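Local coordinates for minor capsid protein (PDB 6G42) that is a single jelly-roll protein that forms the pentameric penton of the mavirus capsid and so probably closes its fivefold vertices, at residues 72-77 / 86-91; 157-162 / 175-180. One frame throughout, in Å; residues are numbered along the deposited sequence.

Contact 1. Residues 72-77 / 86-91; sequences DYQVGI and MGVREV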
ATOM      1  N   ASP C  72     -35.163   0.422  -5.235  1.00 67.33           N
ATOM      2  CA  ASP C  72     -36.496  -0.200  -5.196  1.00 67.57           C
ATOM      3  C   ASP C  72     -36.371  -1.651  -4.739  1.00 62.78           C
ATOM      4  O   ASP C  72     -36.436  -2.577  -5.547  1.00 60.37           O
ATOM      5  CB  ASP C  72     -37.167  -0.138  -6.576  1.00 72.14           C
ATOM      6  CG  ASP C  72     -37.410   1.287  -7.054  1.00 77.44           C
ATOM      7  OD1 ASP C  72     -37.900   2.124  -6.263  1.00 82.59           O
ATOM      8  OD2 ASP C  72     -37.122   1.568  -8.237  1.00 81.70           O
ATOM      9  N   TYR C  73     -36.189  -1.838  -3.437  1.00 61.78           N
ATOM     10  CA  TYR C  73     -35.977  -3.173  -2.874  1.00 63.99           C
ATOM     11  C   TYR C  73     -37.296  -3.905  -2.647  1.00 66.84           C
ATOM     12  O   TYR C  73     -38.325  -3.279  -2.399  1.00 67.30           O
ATOM     13  CB  TYR C  73     -35.186  -3.105  -1.555  1.00 62.24           C
ATOM     14  CG  TYR C  73     -33.755  -2.573  -1.649  1.00 62.22           C
ATOM     15  CD1 TYR C  73     -33.030  -2.591  -2.852  1.00 61.96           C
ATOM     16  CD2 TYR C  73     -33.112  -2.087  -0.509  1.00 62.65           C
ATOM     17  CE1 TYR C  73     -31.728  -2.111  -2.912  1.00 62.92           C
ATOM     18  CE2 TYR C  73     -31.810  -1.608  -0.562  1.00 63.31           C
ATOM     19  CZ  TYR C  73     -31.122  -1.618  -1.765  1.00 63.31           C
ATOM     20  OH  TYR C  73     -29.833  -1.142  -1.822  1.00 60.71           O
ATOM     21  N   GLN C  74     -37.237  -5.235  -2.740  1.00 70.60           N
ATOM     22  CA  GLN C  74     -38.351  -6.130  -2.411  1.00 73.76           C
ATOM     23  C   GLN C  74     -37.802  -7.455  -1.902  1.00 73.13           C
ATOM     24  O   GLN C  74     -36.957  -8.065  -2.560  1.00 72.64           O
ATOM     25  CB  GLN C  74     -39.218  -6.442  -3.633  1.00 79.22           C
ATOM     26  CG  GLN C  74     -40.027  -5.284  -4.191  1.00 82.79           C
ATOM     27  CD  GLN C  74     -40.962  -5.707  -5.321  1.00 85.48           C
ATOM     28  OE1 GLN C  74     -41.310  -6.883  -5.461  1.00 81.07           O
ATOM     29  NE2 GLN C  74     -41.374  -4.737  -6.138  1.00 88.96           N
ATOM     30  N   VAL C  75     -38.293  -7.896  -0.746  1.00 73.05           N
ATOM     31  CA  VAL C  75     -38.025  -9.257  -0.252  1.00 73.67           C
ATOM     32  C   VAL C  75     -39.234 -10.153  -0.506  1.00 76.78           C
ATOM     33  O   VAL C  75     -40.310  -9.674  -0.862  1.00 78.74           O
ATOM     34  CB  VAL C  75     -37.612  -9.308   1.240  1.00 73.55           C
ATOM     35  CG1 VAL C  75     -36.256  -8.647   1.430  1.00 72.47           C
ATOM     36  CG2 VAL C  75     -38.657  -8.681   2.158  1.00 75.80           C
ATOM     37  N   GLY C  76     -39.037 -11.456  -0.337  1.00 79.88           N
ATOM     38  CA  GLY C  76     -40.104 -12.439  -0.521  1.00 81.65           C
ATOM     39  C   GLY C  76     -39.775 -13.769   0.120  1.00 84.78           C
ATOM     40  O   GLY C  76     -38.660 -13.976   0.599  1.00 85.58           O
ATOM     41  N   ILE C  77     -40.758 -14.667   0.141  1.00 90.09           N
ATOM     42  CA  ILE C  77     -40.580 -16.011   0.704  1.00 91.36           C
ATOM     43  C   ILE C  77     -41.140 -17.056  -0.249  1.00 94.45           C
ATOM     44  O   ILE C  77     -42.278 -16.945  -0.706  1.00 95.84           O
ATOM     45  CB  ILE C  77     -41.227 -16.146   2.094  1.00 91.56           C
ATOM     46  CG1 ILE C  77     -40.789 -14.963   2.963  1.00 93.50           C
ATOM     47  CG2 ILE C  77     -40.848 -17.484   2.727  1.00 92.53           C
ATOM     48  CD1 ILE C  77     -41.108 -15.071   4.430  1.00 96.21           C
ATOM     49  N   MET C  86     -44.966 -17.333  -1.799  1.00100.81           N
ATOM     50  CA  MET C  86     -45.958 -17.125  -0.740  1.00101.49           C
ATOM     51  C   MET C  86     -46.310 -15.653  -0.553  1.00102.32           C
ATOM     52  O   MET C  86     -47.486 -15.311  -0.419  1.00104.92           O
ATOM     53  CB  MET C  86     -45.463 -17.716   0.575  1.00102.81           C
ATOM     54  CG  MET C  86     -45.241 -19.219   0.505  1.00105.50           C
ATOM     55  SD  MET C  86     -45.790 -20.083   1.987  1.00112.39           S
ATOM     56  CE  MET C  86     -44.566 -19.508   3.153  1.00111.34           C
ATOM     57  N   GLY C  87     -45.298 -14.788  -0.540  1.00101.13           N
ATOM     58  CA  GLY C  87     -45.511 -13.345  -0.387  1.00 98.48           C
ATOM     59  C   GLY C  87     -44.334 -12.506  -0.845  1.00 94.68           C
ATOM     60  O   GLY C  87     -43.202 -12.987  -0.891  1.00 90.45           O
ATOM     61  N   VAL C  88     -44.625 -11.254  -1.201  1.00 91.48           N
ATOM     62  CA  VAL C  88     -43.626 -10.262  -1.612  1.00 89.03           C
ATOM     63  C   VAL C  88     -44.053  -8.892  -1.072  1.00 91.39           C
ATOM     64  O   VAL C  88     -45.226  -8.517  -1.175  1.00 93.64           O
ATOM     65  CB  VAL C  88     -43.477 -10.200  -3.154  1.00 85.81           C
ATOM     66  CG1 VAL C  88     -42.581  -9.048  -3.589  1.00 86.97           C
ATOM     67  CG2 VAL C  88     -42.914 -11.505  -3.694  1.00 85.24           C
ATOM     68  N   ARG C  89     -43.094  -8.149  -0.517  1.00 92.60           N
ATOM     69  CA  ARG C  89     -43.337  -6.794   0.004  1.00 91.36           C
ATOM     70  C   ARG C  89     -42.170  -5.851  -0.300  1.00 88.31           C
ATOM     71  O   ARG C  89     -41.013  -6.274  -0.334  1.00 87.38           O
ATOM     72  CB  ARG C  89     -43.580  -6.842   1.512  1.00 92.46           C
ATOM     73  CG  ARG C  89     -44.205  -5.569   2.077  1.00 95.98           C
ATOM     74  CD  ARG C  89     -44.502  -5.679   3.565  1.00 98.31           C
ATOM     75  NE  ARG C  89     -45.477  -6.731   3.866  1.00101.64           N
ATOM     76  CZ  ARG C  89     -45.914  -7.050   5.085  1.00 98.08           C
ATOM     77  NH1 ARG C  89     -45.477  -6.402   6.165  1.00 96.23           N
ATOM     78  NH2 ARG C  89     -46.803  -8.030   5.225  1.00 97.22           N
ATOM     79  N   GLU C  90     -42.486  -4.574  -0.516  1.00 84.81           N
ATOM     80  CA  GLU C  90     -41.467  -3.537  -0.698  1.00 82.14           C
ATOM     81  C   GLU C  90     -40.864  -3.162   0.646  1.00 75.41           C
ATOM     82  O   GLU C  90     -41.572  -3.101   1.646  1.00 73.51           O
ATOM     83  CB  GLU C  90     -42.063  -2.273  -1.332  1.00 85.01           C
ATOM     84  CG  GLU C  90     -42.734  -2.478  -2.684  1.00 86.51           C
ATOM     85  CD  GLU C  90     -43.132  -1.176  -3.373  1.00 90.37           C
ATOM     86  OE1 GLU C  90     -42.886  -0.073  -2.823  1.00 87.09           O
ATOM     87  OE2 GLU C  90     -43.698  -1.257  -4.486  1.00 94.87           O
ATOM     88  N   VAL C  91     -39.562  -2.896   0.661  1.00 73.41           N
ATOM     89  CA  VAL C  91     -38.886  -2.415   1.867  1.00 72.40           C
ATOM     90  C   VAL C  91     -39.205  -0.922   2.024  1.00 72.09           C
ATOM     91  O   VAL C  91     -38.963  -0.127   1.111  1.00 69.33           O
ATOM     92  CB  VAL C  91     -37.358  -2.658   1.822  1.00 71.25           C
ATOM     93  CG1 VAL C  91     -36.679  -2.167   3.102  1.00 70.51           C
ATOM     94  CG2 VAL C  91     -37.063  -4.140   1.621  1.00 71.08           C
TER
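Strands 74-77 and 86-90 run antiparallel at 165°, their axes 4.9 Å apart at closest approach, with Val-75 and Arg-89 bonded in both directions and Ile-77 N donating to Gly-87 O. They form a beta hairpin at one edge of a five-stranded antiparallel sheet, one face of which packs here on helix 106-120 while the other carries Gln-74 and Val-88 to Tyr-178. At the turn end the register slips. Met-86 N, not Gly-87 N, reaches Ile-77 O at 2.9 Å, and Met-86 has helix-like backbone angles, consistent with a classic beta bulge at Met-86 and Gly-87 opposite Ile-77. The long Met-86 side chain bends back so that its CE lies 4.3 Å from Ile-77 CG2. At the other end the hairpin closes on a weak bond from Val-91 N to Tyr-73 O, and Val-91 CG2 rests 3.8 Å from Tyr-73 CB. Val-75 and Ile-77 turn to the face covered by helix 106-120, where they meet Leu-117 and Leu-120. Gln-74, Val-88 and Glu-90 occupy the other face, with the CG atoms of Gln-74 and Glu-90 4.2 Å apart across the pair. The Gln-74 chain stays extended beyond CG (chi2 -175°), which carries its amide obliquely across Val-88 CG1, and Gln-74 OE1 ends in a hydrogen bond with Tyr-178 OH.

Contact 2. Residues 157-162 / 175-180; sequences MFNDDM and DEEYSL
Met-157 meets Tyr-178 through its terminal methyl, CE lying 3.4 Å from Tyr-178 CB and equally near CG. The thioether chain is extended as far as SD and then bends (chi3 62°), swinging CE across the root of the ring. Further back along the same side chain, CG approaches Leu-180 CD2. The tyrosine ring lies between this methionine and Asn-159, whose CB is 3.8 Å from Tyr-178 CD1, while Glu-177 CG, from the residue preceding the tyrosine, sits over the centre of the ring face on the other side from Met-157 CE. The backbones behind these contacts pair as antiparallel strands 154-158 and 179-181 of the five-stranded sheet: Phe-158 N donates to Ser-179 O and Ser-179 N to Phe-158 O. Where the strand gives way to helix 160-165, Asn-159 is the N-cap, its OD1 accepting a weak bond from Met-162 N and its ND2 donating to Asp-72 O. Glu-177 adds a second acceptor at this helix start. Bent at chi2, its chain brings OE2 into a fairly straight hydrogen bond (163°) from Asp-160 N, 3.1 Å long, the donor standing above the carboxylate plane. The helix N terminus would probably favour that negative charge, as would a long, weak ion pair with Lys-19 of a second subunit, although the carboxylates of Asp-160 and Asp-161 lie nearby. The same second subunit bonds to Asp-160 OD2 through its Gln-294 NE2, and to Ser-179 OG through its Arg-25 NH2.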
ATOM      1  N   MET C 157     -36.181 -14.537  -0.779  1.00 80.89           N
ATOM      2  CA  MET C 157     -36.093 -14.005  -2.147  1.00 78.52           C
ATOM      3  C   MET C 157     -35.619 -12.560  -2.125  1.00 74.75           C
ATOM      4  O   MET C 157     -36.075 -11.779  -1.298  1.00 74.87           O
ATOM      5  CB  MET C 157     -37.463 -14.025  -2.826  1.00 81.63           C
ATOM      6  CG  MET C 157     -38.056 -15.399  -3.076  1.00 82.97           C
ATOM      7  SD  MET C 157     -39.824 -15.298  -3.417  1.00 85.95           S
ATOM      8  CE  MET C 157     -39.865 -14.315  -4.914  1.00 83.39           C
ATOM      9  N   PHE C 158     -34.710 -12.222  -3.038  1.00 72.32           N
ATOM     10  CA  PHE C 158     -34.238 -10.850  -3.263  1.00 70.70           C
ATOM     11  C   PHE C 158     -34.591 -10.486  -4.703  1.00 68.74           C
ATOM     12  O   PHE C 158     -34.296 -11.251  -5.626  1.00 68.69           O
ATOM     13  CB  PHE C 158     -32.704 -10.782  -3.131  1.00 71.71           C
ATOM     14  CG  PHE C 158     -32.177 -10.643  -1.715  1.00 72.25           C
ATOM     15  CD1 PHE C 158     -32.860 -11.140  -0.603  1.00 71.32           C
ATOM     16  CD2 PHE C 158     -30.937 -10.047  -1.509  1.00 73.98           C
ATOM     17  CE1 PHE C 158     -32.335 -11.012   0.675  1.00 71.33           C
ATOM     18  CE2 PHE C 158     -30.408  -9.920  -0.231  1.00 75.27           C
ATOM     19  CZ  PHE C 158     -31.110 -10.403   0.862  1.00 72.45           C
ATOM     20  N   ASN C 159     -35.199  -9.319  -4.907  1.00 68.00           N
ATOM     21  CA  ASN C 159     -35.421  -8.793  -6.268  1.00 68.25           C
ATOM     22  C   ASN C 159     -34.104  -8.249  -6.846  1.00 66.60           C
ATOM     23  O   ASN C 159     -33.077  -8.272  -6.168  1.00 65.19           O
ATOM     24  CB  ASN C 159     -36.554  -7.751  -6.300  1.00 67.98           C
ATOM     25  CG  ASN C 159     -36.162  -6.415  -5.696  1.00 67.35           C
ATOM     26  OD1 ASN C 159     -35.316  -6.342  -4.811  1.00 69.48           O
ATOM     27  ND2 ASN C 159     -36.811  -5.350  -6.151  1.00 68.26           N
ATOM     28  N   ASP C 160     -34.134  -7.759  -8.081  1.00 66.71           N
ATOM     29  CA  ASP C 160     -32.899  -7.415  -8.790  1.00 68.42           C
ATOM     30  C   ASP C 160     -32.103  -6.243  -8.191  1.00 70.26           C
ATOM     31  O   ASP C 160     -30.881  -6.225  -8.298  1.00 73.91           O
ATOM     32  CB  ASP C 160     -33.163  -7.159 -10.277  1.00 69.79           C
ATOM     33  CG  ASP C 160     -31.896  -7.261 -11.125  1.00 71.67           C
ATOM     34  OD1 ASP C 160     -31.113  -8.219 -10.925  1.00 72.97           O
ATOM     35  OD2 ASP C 160     -31.680  -6.374 -11.985  1.00 71.38           O
ATOM     36  N   ASP C 161     -32.777  -5.276  -7.572  1.00 68.54           N
ATOM     37  CA  ASP C 161     -32.067  -4.193  -6.867  1.00 68.07           C
ATOM     38  C   ASP C 161     -31.366  -4.697  -5.598  1.00 68.44           C
ATOM     39  O   ASP C 161     -30.232  -4.302  -5.322  1.00 68.97           O
ATOM     40  CB  ASP C 161     -32.998  -3.014  -6.556  1.00 67.40           C
ATOM     41  CG  ASP C 161     -33.223  -2.099  -7.768  1.00 69.52           C
ATOM     42  OD1 ASP C 161     -33.028  -2.544  -8.923  1.00 66.58           O
ATOM     43  OD2 ASP C 161     -33.602  -0.922  -7.562  1.00 71.26           O
ATOM     44  N   MET C 162     -32.037  -5.566  -4.844  1.00 69.41           N
ATOM     45  CA  MET C 162     -31.435  -6.234  -3.680  1.00 70.67           C
ATOM     46  C   MET C 162     -30.282  -7.147  -4.100  1.00 68.22           C
ATOM     47  O   MET C 162     -29.203  -7.103  -3.518  1.00 69.44           O
ATOM     48  CB  MET C 162     -32.488  -7.055  -2.927  1.00 72.96           C
ATOM     49  CG  MET C 162     -33.470  -6.225  -2.112  1.00 73.70           C
ATOM     50  SD  MET C 162     -32.811  -5.738  -0.508  1.00 76.38           S
ATOM     51  CE  MET C 162     -32.947  -7.281   0.385  1.00 75.24           C
ATOM     52  N   ASP C 175     -36.603 -16.567 -11.630  1.00 92.40           N
ATOM     53  CA  ASP C 175     -37.569 -15.719 -12.334  1.00 93.78           C
ATOM     54  C   ASP C 175     -36.875 -14.422 -12.803  1.00 96.30           C
ATOM     55  O   ASP C 175     -35.805 -14.080 -12.296  1.00 98.52           O
ATOM     56  CB  ASP C 175     -38.753 -15.478 -11.371  1.00 93.59           C
ATOM     57  CG  ASP C 175     -39.642 -14.335 -11.776  1.00 95.33           C
ATOM     58  OD1 ASP C 175     -40.040 -14.271 -12.957  1.00100.78           O
ATOM     59  OD2 ASP C 175     -39.949 -13.502 -10.905  1.00 92.88           O
ATOM     60  N   GLU C 176     -37.465 -13.726 -13.781  1.00 97.97           N
ATOM     61  CA  GLU C 176     -36.910 -12.463 -14.330  1.00 97.40           C
ATOM     62  C   GLU C 176     -36.625 -11.340 -13.317  1.00 97.37           C
ATOM     63  O   GLU C 176     -35.825 -10.444 -13.609  1.00 94.22           O
ATOM     64  CB  GLU C 176     -37.824 -11.883 -15.417  1.00 98.70           C
ATOM     65  CG  GLU C 176     -37.946 -12.722 -16.678  1.00100.06           C
ATOM     66  CD  GLU C 176     -38.422 -11.926 -17.889  1.00100.28           C
ATOM     67  OE1 GLU C 176     -39.021 -10.839 -17.723  1.00 99.43           O
ATOM     68  OE2 GLU C 176     -38.193 -12.393 -19.021  1.00 98.44           O
ATOM     69  N   GLU C 177     -37.305 -11.363 -12.170  1.00 96.05           N
ATOM     70  CA  GLU C 177     -37.089 -10.383 -11.098  1.00 95.50           C
ATOM     71  C   GLU C 177     -36.414 -10.958  -9.844  1.00 94.30           C
ATOM     72  O   GLU C 177     -35.433 -10.388  -9.360  1.00 99.23           O
ATOM     73  CB  GLU C 177     -38.424  -9.723 -10.719  1.00 95.22           C
ATOM     74  CG  GLU C 177     -38.308  -8.489  -9.825  1.00 95.13           C
ATOM     75  CD  GLU C 177     -37.448  -7.390 -10.425  1.00 95.74           C
ATOM     76  OE1 GLU C 177     -37.558  -7.134 -11.642  1.00 95.85           O
ATOM     77  OE2 GLU C 177     -36.655  -6.779  -9.680  1.00 98.02           O
ATOM     78  N   TYR C 178     -36.934 -12.073  -9.329  1.00 92.51           N
ATOM     79  CA  TYR C 178     -36.553 -12.585  -7.998  1.00 91.83           C
ATOM     80  C   TYR C 178     -35.515 -13.715  -8.044  1.00 88.37           C
ATOM     81  O   TYR C 178     -35.495 -14.511  -8.982  1.00 88.48           O
ATOM     82  CB  TYR C 178     -37.802 -13.042  -7.233  1.00 94.35           C
ATOM     83  CG  TYR C 178     -38.882 -11.977  -7.174  1.00 99.25           C
ATOM     84  CD1 TYR C 178     -38.739 -10.853  -6.361  1.00102.22           C
ATOM     85  CD2 TYR C 178     -40.038 -12.081  -7.950  1.00102.22           C
ATOM     86  CE1 TYR C 178     -39.719  -9.867  -6.316  1.00104.70           C
ATOM     87  CE2 TYR C 178     -41.023 -11.103  -7.912  1.00103.69           C
ATOM     88  CZ  TYR C 178     -40.860  -9.997  -7.095  1.00105.98           C
ATOM     89  OH  TYR C 178     -41.833  -9.024  -7.058  1.00110.44           O
ATOM     90  N   SER C 179     -34.666 -13.766  -7.015  1.00 84.73           N
ATOM     91  CA  SER C 179     -33.597 -14.769  -6.891  1.00 83.28           C
ATOM     92  C   SER C 179     -33.567 -15.328  -5.472  1.00 82.41           C
ATOM     93  O   SER C 179     -33.807 -14.596  -4.515  1.00 79.51           O
ATOM     94  CB  SER C 179     -32.230 -14.154  -7.217  1.00 82.96           C
ATOM     95  OG  SER C 179     -32.179 -13.650  -8.540  1.00 81.03           O
ATOM     96  N   LEU C 180     -33.255 -16.619  -5.349  1.00 84.99           N
ATOM     97  CA  LEU C 180     -33.231 -17.317  -4.055  1.00 89.76           C
ATOM     98  C   LEU C 180     -31.894 -17.155  -3.335  1.00 89.70           C
ATOM     99  O   LEU C 180     -30.836 -17.344  -3.933  1.00 93.30           O
ATOM    100  CB  LEU C 180     -33.498 -18.817  -4.241  1.00 91.70           C
ATOM    101  CG  LEU C 180     -34.805 -19.245  -4.907  1.00 93.91           C
ATOM    102  CD1 LEU C 180     -34.771 -20.739  -5.206  1.00 94.03           C
ATOM    103  CD2 LEU C 180     -36.016 -18.895  -4.054  1.00 94.41           C
TER

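How the contacts relate
From the N terminus, the chain leaves strand 49-62, probably part of the jelly roll, for a separate five-stranded sheet, where contact 1 closes first, folding strands 74-79 and 84-90 about a short turn. Helix 106-120 and the strands that follow it come next, and only then does contact 2 close its own loop, which carries helix 160-165 and strand 171-173. The two loops are therefore in series, neither nested nor crossed. In space their centres are about 9 Å apart, because strand 154-158 pairs with strand 74-79 and merges both contacts into one sheet. Met-162 SD, 3.5 Å from Tyr-73 CG, further joins the helix of contact 2 to contact 1.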